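Local structure of intergenic-region protein (Escherichia coli CFT073, 2WJ9) at residues Q44-T49 against A167-E172; A103-E108 against A138-T143; G65-W70 against Y154-H159. The protein probably inhibits type I restriction enzymes, which would shield incoming mobile DNA from the restriction systems of its bacterial host. All coordinates share one frame; numbering follows the deposited sequence. Where two conformers were deposited one is given.

Contact 1: residues Q44-T49 against A167-E172; sequences QQLVAT and ALQHPE. With MPD ((4S)-2-methyl-2,4-pentanediol), chain K.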
loop_
_atom_site.group_PDB
_atom_site.type_symbol
_atom_site.label_atom_id
_atom_site.label_comp_id
_atom_site.label_asym_id
_atom_site.label_seq_id
_atom_site.Cartn_x
_atom_site.Cartn_y
_atom_site.Cartn_z
ATOM N N GLN B 44 -6.550 -10.718 -0.743
ATOM C CA GLN B 44 -5.522 -11.775 -0.773
ATOM C C GLN B 44 -5.067 -12.201 0.627
ATOM O O GLN B 44 -4.775 -11.349 1.466
ATOM C CB GLN B 44 -4.296 -11.302 -1.566
ATOM C CG GLN B 44 -3.054 -12.209 -1.422
ATOM C CD GLN B 44 -1.805 -11.641 -2.078
ATOM O OE1 GLN B 44 -1.623 -10.424 -2.170
ATOM N NE2 GLN B 44 -0.918 -12.534 -2.512
ATOM N N GLN B 45 -4.967 -13.517 0.850
ATOM C CA GLN B 45 -4.414 -14.052 2.103
ATOM C C GLN B 45 -2.906 -13.852 2.120
ATOM O O GLN B 45 -2.192 -14.408 1.279
ATOM C CB GLN B 45 -4.715 -15.548 2.274
ATOM C CG GLN B 45 -4.017 -16.205 3.484
ATOM C CD GLN B 45 -4.407 -15.577 4.812
ATOM O OE1 GLN B 45 -3.557 -15.126 5.583
ATOM N NE2 GLN B 45 -5.694 -15.520 5.069
ATOM N N LEU B 46 -2.429 -13.090 3.098
ATOM C CA LEU B 46 -1.011 -12.747 3.190
ATOM C C LEU B 46 -0.278 -13.706 4.142
ATOM O O LEU B 46 -0.814 -14.112 5.188
ATOM C CB LEU B 46 -0.837 -11.279 3.600
ATOM C CG LEU B 46 -1.482 -10.276 2.632
ATOM C CD1 LEU B 46 -1.416 -8.855 3.178
ATOM C CD2 LEU B 46 -0.856 -10.327 1.225
ATOM N N VAL B 47 0.941 -14.077 3.755
ATOM C CA VAL B 47 1.735 -15.067 4.481
ATOM C C VAL B 47 3.194 -14.616 4.518
ATOM O O VAL B 47 3.734 -14.186 3.496
ATOM C CB VAL B 47 1.645 -16.458 3.818
ATOM C CG1 VAL B 47 2.601 -17.447 4.484
ATOM C CG2 VAL B 47 0.207 -16.978 3.865
ATOM N N ALA B 48 3.801 -14.698 5.706
ATOM C CA ALA B 48 5.226 -14.413 5.905
ATOM C C ALA B 48 6.034 -15.717 5.889
ATOM O O ALA B 48 5.626 -16.720 6.489
ATOM C CB ALA B 48 5.435 -13.697 7.223
ATOM N N THR B 49 7.176 -15.706 5.206
ATOM C CA THR B 49 8.039 -16.899 5.110
ATOM C C THR B 49 9.463 -16.520 5.525
ATOM O O THR B 49 9.992 -15.497 5.077
ATOM C CB THR B 49 8.049 -17.480 3.679
ATOM O OG1 THR B 49 6.728 -17.893 3.315
ATOM C CG2 THR B 49 8.995 -18.671 3.582
ATOM N N ALA B 167 -0.212 -6.381 8.664
ATOM C CA ALA B 167 -0.620 -5.950 10.013
ATOM C C ALA B 167 -2.142 -5.896 10.143
ATOM O O ALA B 167 -2.697 -6.285 11.177
ATOM C CB ALA B 167 -0.019 -4.588 10.349
ATOM N N LEU B 168 -2.814 -5.430 9.085
ATOM C CA LEU B 168 -4.271 -5.324 9.096
ATOM C C LEU B 168 -4.955 -6.690 9.159
ATOM O O LEU B 168 -6.097 -6.774 9.595
ATOM C CB LEU B 168 -4.777 -4.513 7.889
ATOM C CG LEU B 168 -4.507 -3.001 7.977
ATOM C CD1 LEU B 168 -4.776 -2.299 6.633
ATOM C CD2 LEU B 168 -5.331 -2.363 9.084
ATOM N N GLN B 169 -4.262 -7.744 8.728
ATOM C CA GLN B 169 -4.795 -9.111 8.776
ATOM C C GLN B 169 -4.344 -9.894 10.019
ATOM O O GLN B 169 -4.793 -11.020 10.236
ATOM C CB GLN B 169 -4.381 -9.895 7.523
ATOM C CG GLN B 169 -4.964 -9.352 6.210
ATOM C CD GLN B 169 -4.655 -10.221 5.001
ATOM O OE1 GLN B 169 -4.008 -11.270 5.102
ATOM N NE2 GLN B 169 -5.143 -9.792 3.838
ATOM N N HIS B 170 -3.458 -9.297 10.817
ATOM C CA HIS B 170 -2.775 -9.994 11.927
ATOM C C HIS B 170 -3.695 -10.149 13.141
ATOM O O HIS B 170 -4.493 -9.260 13.415
ATOM C CB HIS B 170 -1.519 -9.203 12.321
ATOM C CG HIS B 170 -0.519 -9.990 13.114
ATOM N ND1 HIS B 170 -0.592 -10.123 14.485
ATOM C CD2 HIS B 170 0.599 -10.653 12.732
ATOM C CE1 HIS B 170 0.421 -10.858 14.910
ATOM N NE2 HIS B 170 1.156 -11.199 13.865
ATOM N N PRO B 171 -3.589 -11.280 13.875
ATOM C CA PRO B 171 -4.388 -11.460 15.100
ATOM C C PRO B 171 -4.214 -10.354 16.139
ATOM O O PRO B 171 -5.134 -10.093 16.905
ATOM C CB PRO B 171 -3.887 -12.789 15.679
ATOM C CG PRO B 171 -3.152 -13.465 14.599
ATOM C CD PRO B 171 -2.741 -12.451 13.582
ATOM N N GLU B 172 -3.038 -9.728 16.154
ATOM C CA GLU B 172 -2.732 -8.620 17.065
ATOM C C GLU B 172 -2.758 -7.252 16.370
ATOM O O GLU B 172 -2.073 -6.318 16.795
ATOM C CB GLU B 172 -1.372 -8.860 17.727
ATOM C CG GLU B 172 -1.321 -10.147 18.526
ATOM C CD GLU B 172 0.040 -10.400 19.115
ATOM O OE1 GLU B 172 0.383 -9.756 20.135
ATOM O OE2 GLU B 172 0.765 -11.255 18.566
HETATM C C1 MPD K . -7.482 -5.247 2.463
HETATM C C2 MPD K . -6.724 -6.135 3.436
HETATM O O2 MPD K . -6.987 -7.527 3.523
HETATM C CM MPD K . -5.804 -5.521 4.469
HETATM C C3 MPD K . -5.571 -6.288 2.385
HETATM C C4 MPD K . -5.476 -7.569 1.497
HETATM O O4 MPD K . -6.713 -8.218 1.163
HETATM C C5 MPD K . -4.662 -7.298 0.220
HETATM O O HOH W 1 -2.299 -12.405 6.943
#
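Gln-169 reaches across to the extended backbone of Gln-44 to Leu-46 and binds it with both ends of its amide. With CG anti to the carbonyl carbon (chi1 -65°) and the chain straight beyond it, the extended side chain carries the amide out to that backbone. From CB the chain runs on to CG, which passes beside the bound methylpentanediol, a molecule probably taken from the crystallisation liquor. Gln-169 CD comes 3.7 Å from Gln-44 O. Gln-169 NE2 donates to Gln-44 O at 2.9 Å, almost straight (178°) and in the plane of the Gln-169 amide, while its second N-H goes to MPD O2, also at 2.9 Å. The diol turns its other hydroxyl to the same backbone, MPD O4 accepting from Gln-44 N at 3.1 Å. On the far arm of the amide, Gln-169 OE1 accepts from Leu-46 N at 3.1 Å, in the carbonyl plane and on a lone pair. A water 2.8 Å from Gln-169 OE1 also bonds to Leu-46 O. These bonds fix the rotation of the amide about its last torsion. The Leu-46 side chain packs against the amide, crossing the Gln-169 side chain at about a right angle with Leu-46 CB 3.5 Å from Gln-169 OE1, and continues onto Asp-165 and Tyr-166 of helix 154-168. Glutamine suits the place because it carries a donor and an acceptor on one flat group and has the length to deliver them. Just beyond, Glu-172, at the N-cap position of helix 173-180, has its N bonded to His-170 ND1. The amide does what the N-H and C=O of one residue in a parallel strand would do: a two-bond side-chain amide grip on an extended backbone, joining the lead into strand 48-50 to a turn between two helices.

Contact 2: residues A103-E108 against A138-T143; sequences AFMAPE and AACLMT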
loop_
_atom_site.group_PDB
_atom_site.type_symbol
_atom_site.label_atom_id
_atom_site.label_comp_id
_atom_site.label_asym_id
_atom_site.label_seq_id
_atom_site.Cartn_x
_atom_site.Cartn_y
_atom_site.Cartn_z
ATOM N N ALA B 103 8.497 -7.241 2.921
ATOM C CA ALA B 103 9.566 -7.901 3.668
ATOM C C ALA B 103 9.752 -7.173 5.001
ATOM O O ALA B 103 9.483 -5.966 5.102
ATOM C CB ALA B 103 10.875 -7.907 2.855
ATOM N N PHE B 104 10.196 -7.907 6.016
ATOM C CA PHE B 104 10.389 -7.328 7.353
ATOM C C PHE B 104 11.321 -8.176 8.233
ATOM O O PHE B 104 11.832 -9.215 7.817
ATOM C CB PHE B 104 9.033 -7.085 8.036
ATOM C CG PHE B 104 8.279 -8.337 8.390
ATOM C CD1 PHE B 104 8.305 -8.837 9.679
ATOM C CD2 PHE B 104 7.525 -9.010 7.434
ATOM C CE1 PHE B 104 7.598 -9.984 10.023
ATOM C CE2 PHE B 104 6.815 -10.163 7.770
ATOM C CZ PHE B 104 6.849 -10.648 9.059
ATOM N N MET B 105 11.579 -7.710 9.446
ATOM C CA MET B 105 12.353 -8.487 10.413
ATOM C C MET B 105 11.630 -8.500 11.749
ATOM O O MET B 105 11.014 -7.506 12.131
ATOM C CB MET B 105 13.775 -7.929 10.573
ATOM C CG MET B 105 13.863 -6.543 11.189
ATOM S SD MET B 105 15.540 -5.843 11.233
ATOM C CE MET B 105 16.483 -7.254 11.749
ATOM N N ALA B 106 11.697 -9.629 12.443
ATOM C CA ALA B 106 11.034 -9.780 13.744
ATOM C C ALA B 106 11.578 -10.988 14.497
ATOM O O ALA B 106 12.218 -11.853 13.907
ATOM C CB ALA B 106 9.523 -9.942 13.532
ATOM N N PRO B 107 11.330 -11.052 15.811
ATOM C CA PRO B 107 11.421 -12.360 16.463
ATOM C C PRO B 107 10.361 -13.352 15.945
ATOM O O PRO B 107 9.361 -12.956 15.331
ATOM C CB PRO B 107 11.188 -12.041 17.949
ATOM C CG PRO B 107 11.438 -10.566 18.077
ATOM C CD PRO B 107 11.024 -9.976 16.763
ATOM N N GLU B 108 10.601 -14.632 16.201
ATOM C CA GLU B 108 9.737 -15.729 15.757
ATOM C C GLU B 108 8.294 -15.583 16.267
ATOM O O GLU B 108 8.086 -15.114 17.385
ATOM C CB GLU B 108 10.330 -17.034 16.292
ATOM C CG GLU B 108 9.766 -18.308 15.735
ATOM C CD GLU B 108 10.492 -19.510 16.309
ATOM O OE1 GLU B 108 11.238 -20.175 15.558
ATOM O OE2 GLU B 108 10.342 -19.767 17.523
ATOM N N ALA B 138 5.513 -3.843 14.267
ATOM C CA ALA B 138 5.310 -2.446 14.671
ATOM C C ALA B 138 6.557 -1.580 14.471
ATOM O O ALA B 138 6.468 -0.484 13.896
ATOM C CB ALA B 138 4.841 -2.378 16.123
ATOM N N ALA B 139 7.714 -2.062 14.919
ATOM C CA ALA B 139 8.970 -1.327 14.727
ATOM C C ALA B 139 9.306 -1.104 13.239
ATOM O O ALA B 139 9.777 -0.026 12.847
ATOM C CB ALA B 139 10.117 -2.022 15.441
ATOM N N CYS B 140 9.088 -2.126 12.418
ATOM C CA CYS B 140 9.324 -2.000 10.978
ATOM C C CYS B 140 8.371 -1.000 10.294
ATOM O O CYS B 140 8.786 -0.224 9.422
ATOM C CB CYS B 140 9.248 -3.372 10.297
ATOM S SG CYS B 140 10.603 -4.525 10.728
ATOM N N LEU B 141 7.099 -1.023 10.674
ATOM C CA LEU B 141 6.144 -0.037 10.145
ATOM C C LEU B 141 6.583 1.404 10.405
ATOM O O LEU B 141 6.538 2.239 9.501
ATOM C CB LEU B 141 4.736 -0.279 10.696
ATOM C CG LEU B 141 4.047 -1.535 10.149
ATOM C CD1 LEU B 141 2.793 -1.876 10.963
ATOM C CD2 LEU B 141 3.713 -1.371 8.636
ATOM N N MET B 142 6.991 1.691 11.639
ATOM C CA MET B 142 7.455 3.027 12.028
ATOM C C MET B 142 8.697 3.418 11.231
ATOM O O MET B 142 8.827 4.559 10.763
ATOM C CB MET B 142 7.785 3.053 13.527
ATOM C CG MET B 142 6.600 2.773 14.436
ATOM S SD MET B 142 5.327 4.043 14.333
ATOM C CE MET B 142 6.045 5.384 15.284
ATOM N N THR B 143 9.618 2.465 11.087
ATOM C CA THR B 143 10.851 2.679 10.313
ATOM C C THR B 143 10.541 3.035 8.849
ATOM O O THR B 143 11.048 4.031 8.327
ATOM C CB THR B 143 11.755 1.421 10.340
ATOM O OG1 THR B 143 12.068 1.099 11.701
ATOM C CG2 THR B 143 13.051 1.660 9.543
#
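Phe-104 and Cys-140 bring strand 103-107 and helix 132-151 together, their CA atoms 6.5 Å apart. Backbone pairing of Phe-104 with Tyr-96 and of Ala-106 with Asn-94 uses the inner side of this outermost strand, which leaves the N-H and C=O of Met-105 turned outward, to where the helix lies. Cys-140 meets them with its sulfur. Cys-140 SG, anti to the carbonyl carbon (chi1 -68°), accepts from Met-105 N at 3.6 Å and nearly straight (170°), a long bond as suits a large sulfur acceptor. Met-105 O is 3.3 Å from the same Cys-140 SG. Around this polar core the contact is apolar: Met-105 CG lies 3.9 Å from Cys-140 SG and Phe-104 CB 4.0 Å from it. The ring of Phe-104 swings away toward Tyr-96, whose ring it meets, and toward Leu-163 of helix 154-168. Cysteine is well chosen, small enough to let the helix close on the strand and still able to accept a hydrogen bond, while Val-77 and Leu-163 pack against it as well. One turn along, Thr-143 OG1 ties back to Ala-139 O at 2.8 Å and thus spends its hydroxyl on its own helix. Chemically, then, the contact is one-sided: sulfur supplies a soft acceptor for the Met-105 N-H, whereas Met-105 O, buried by the same contact, has no hydrogen-bonding partner in the model.

Contact 3: residues G65-W70 against Y154-H159; sequences GLIPQW and YAMTVH
Ile-67 points its longer branch at helix 154-168: CG1 stands anti to the carbonyl carbon (chi1 -61°) and CD1 stretches on beyond it (chi2 162°), while Met-156, bent at chi2 and chi3, folds its sulfur and methyl round to meet it. Ile-67 CG1 rests on Ala-155 CB at 3.8 Å. Ile-67 CD1 then slips onto the helix backbone, 3.7 Å from Met-156 CA, and meets Met-156 CE at 3.9 Å, the two side chains crossing at about a right angle. Alanine leaves room for this approach to the backbone; flexible methionine fills in round the branched isoleucine, with Met-156 SD 4.2 Å from Ile-67 CG2. Ile-67 also begins a type II beta turn that runs to Trp-70, with Pro-68 and Gln-69 at its corners; proline fits the first, and Gln-69 accepts the left-handed backbone of the second (phi 64°). This turn lies in the loop joining helices 59-64 and 73-84. Ile-67 CD1 comes near the edge of the His-159 ring, 4.1 Å from His-159 CD2. That ring is held by His-63 O at NE2 and stacks on Phe-64. Ala-155 also packs on Tyr-154 of the second subunit, and Thr-157 OG1 bonds to Ala-36 O of that second subunit.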
loop_
_atom_site.group_PDB
_atom_site.type_symbol
_atom_site.label_atom_id
_atom_site.label_comp_id
_atom_site.label_asym_id
_atom_site.label_seq_id
_atom_site.Cartn_x
_atom_site.Cartn_y
_atom_site.Cartn_z
ATOM N N GLY B 65 17.338 -2.334 -2.141
ATOM C CA GLY B 65 18.515 -1.679 -2.737
ATOM C C GLY B 65 18.288 -0.428 -3.592
ATOM O O GLY B 65 19.250 0.256 -3.960
ATOM N N LEU B 66 17.037 -0.138 -3.939
ATOM C CA LEU B 66 16.695 1.073 -4.694
ATOM C C LEU B 66 16.477 2.288 -3.787
ATOM O O LEU B 66 16.361 3.411 -4.280
ATOM C CB LEU B 66 15.437 0.846 -5.545
ATOM C CG LEU B 66 15.528 -0.200 -6.663
ATOM C CD1 LEU B 66 14.147 -0.404 -7.299
ATOM C CD2 LEU B 66 16.558 0.187 -7.702
ATOM N N ILE B 67 16.450 2.064 -2.473
ATOM C CA ILE B 67 16.076 3.092 -1.503
ATOM C C ILE B 67 17.324 3.714 -0.878
ATOM O O ILE B 67 18.209 2.992 -0.429
ATOM C CB ILE B 67 15.180 2.491 -0.381
ATOM C CG1 ILE B 67 13.879 1.917 -0.979
ATOM C CG2 ILE B 67 14.887 3.545 0.713
ATOM C CD1 ILE B 67 13.142 0.932 -0.052
ATOM N N PRO B 68 17.395 5.059 -0.819
ATOM C CA PRO B 68 18.565 5.674 -0.184
ATOM C C PRO B 68 18.769 5.202 1.255
ATOM O O PRO B 68 17.803 5.062 2.003
ATOM C CB PRO B 68 18.240 7.173 -0.225
ATOM C CG PRO B 68 17.312 7.314 -1.400
ATOM C CD PRO B 68 16.459 6.078 -1.330
ATOM N N GLN B 69 20.021 4.934 1.612
ATOM C CA GLN B 69 20.391 4.481 2.962
ATOM C C GLN B 69 19.810 3.125 3.376
ATOM O O GLN B 69 19.586 2.880 4.562
ATOM C CB GLN B 69 20.042 5.544 4.017
ATOM C CG GLN B 69 20.770 6.850 3.823
ATOM C CD GLN B 69 20.693 7.708 5.053
ATOM O OE1 GLN B 69 19.850 8.595 5.148
ATOM N NE2 GLN B 69 21.543 7.417 6.026
ATOM N N TRP B 70 19.622 2.220 2.416
ATOM C CA TRP B 70 19.060 0.897 2.724
ATOM C C TRP B 70 19.911 0.121 3.735
ATOM O O TRP B 70 19.385 -0.688 4.489
ATOM C CB TRP B 70 18.796 0.044 1.459
ATOM C CG TRP B 70 19.978 -0.180 0.570
ATOM C CD1 TRP B 70 20.268 0.498 -0.580
ATOM C CD2 TRP B 70 21.024 -1.160 0.730
ATOM N NE1 TRP B 70 21.434 0.024 -1.127
ATOM C CE2 TRP B 70 21.919 -0.993 -0.348
ATOM C CE3 TRP B 70 21.298 -2.148 1.683
ATOM C CZ2 TRP B 70 23.059 -1.783 -0.502
ATOM C CZ3 TRP B 70 22.437 -2.922 1.534
ATOM C CH2 TRP B 70 23.306 -2.731 0.456
ATOM N N TYR B 154 9.410 6.335 -3.449
ATOM C CA TYR B 154 8.155 5.575 -3.497
ATOM C C TYR B 154 8.347 4.072 -3.255
ATOM O O TYR B 154 7.428 3.389 -2.813
ATOM C CB TYR B 154 7.414 5.815 -4.821
ATOM C CG TYR B 154 6.784 7.189 -4.936
ATOM C CD1 TYR B 154 5.510 7.439 -4.430
ATOM C CD2 TYR B 154 7.459 8.237 -5.554
ATOM C CE1 TYR B 154 4.927 8.700 -4.528
ATOM C CE2 TYR B 154 6.878 9.505 -5.661
ATOM C CZ TYR B 154 5.614 9.729 -5.142
ATOM O OH TYR B 154 5.037 10.985 -5.257
ATOM N N ALA B 155 9.534 3.554 -3.538
ATOM C CA ALA B 155 9.839 2.156 -3.201
ATOM C C ALA B 155 9.727 1.896 -1.686
ATOM O O ALA B 155 9.302 0.823 -1.274
ATOM C CB ALA B 155 11.222 1.759 -3.716
ATOM N N MET B 156 10.085 2.883 -0.862
ATOM C CA MET B 156 9.972 2.743 0.604
ATOM C C MET B 156 8.493 2.788 1.013
ATOM O O MET B 156 8.049 1.993 1.863
ATOM C CB MET B 156 10.783 3.826 1.331
ATOM C CG MET B 156 10.859 3.667 2.857
ATOM S SD MET B 156 12.016 2.460 3.542
ATOM C CE MET B 156 11.147 0.900 3.335
ATOM N N THR B 157 7.748 3.711 0.400
ATOM C CA THR B 157 6.284 3.811 0.566
ATOM C C THR B 157 5.583 2.476 0.270
ATOM O O THR B 157 4.697 2.035 1.013
ATOM C CB THR B 157 5.666 4.918 -0.345
ATOM O OG1 THR B 157 6.524 6.068 -0.410
ATOM C CG2 THR B 157 4.277 5.344 0.151
ATOM N N VAL B 158 5.974 1.823 -0.824
ATOM C CA VAL B 158 5.381 0.536 -1.157
ATOM C C VAL B 158 5.656 -0.549 -0.098
ATOM O O VAL B 158 4.742 -1.287 0.264
ATOM C CB VAL B 158 5.801 0.081 -2.562
ATOM C CG1 VAL B 158 5.421 -1.380 -2.799
ATOM C CG2 VAL B 158 5.188 1.015 -3.618
ATOM N N HIS B 159 6.885 -0.623 0.412
ATOM C CA HIS B 159 7.193 -1.498 1.556
ATOM C C HIS B 159 6.277 -1.209 2.763
ATOM O O HIS B 159 5.785 -2.137 3.415
ATOM C CB HIS B 159 8.677 -1.409 1.954
ATOM C CG HIS B 159 9.555 -2.393 1.239
ATOM N ND1 HIS B 159 9.380 -3.757 1.343
ATOM C CD2 HIS B 159 10.612 -2.212 0.411
ATOM C CE1 HIS B 159 10.280 -4.374 0.596
ATOM N NE2 HIS B 159 11.046 -3.461 0.024
#

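From the N terminus the chain lays down 44-49, 65-70 and 103-108 in turn, then collects their partners in reverse order. Helix 132-151 closes contact 2 first, the start of helix 154-168 closes contact 3, and the turn after that helix closes contact 1, so the loops nest without crossing. Contacts 1 and 3 use opposite ends of helix 154-168, their centres about 21 Å apart. Contacts 1 and 2 reach the two outer strands of the same three-stranded sheet and touch, Ala-48 CB lying 3.8 Å from Phe-104 CZ. Contact 2, near the centre of the chain, also meets contact 3 where Ala-103 packs beside His-159; together they join sheet, helices and the 65-70 loop.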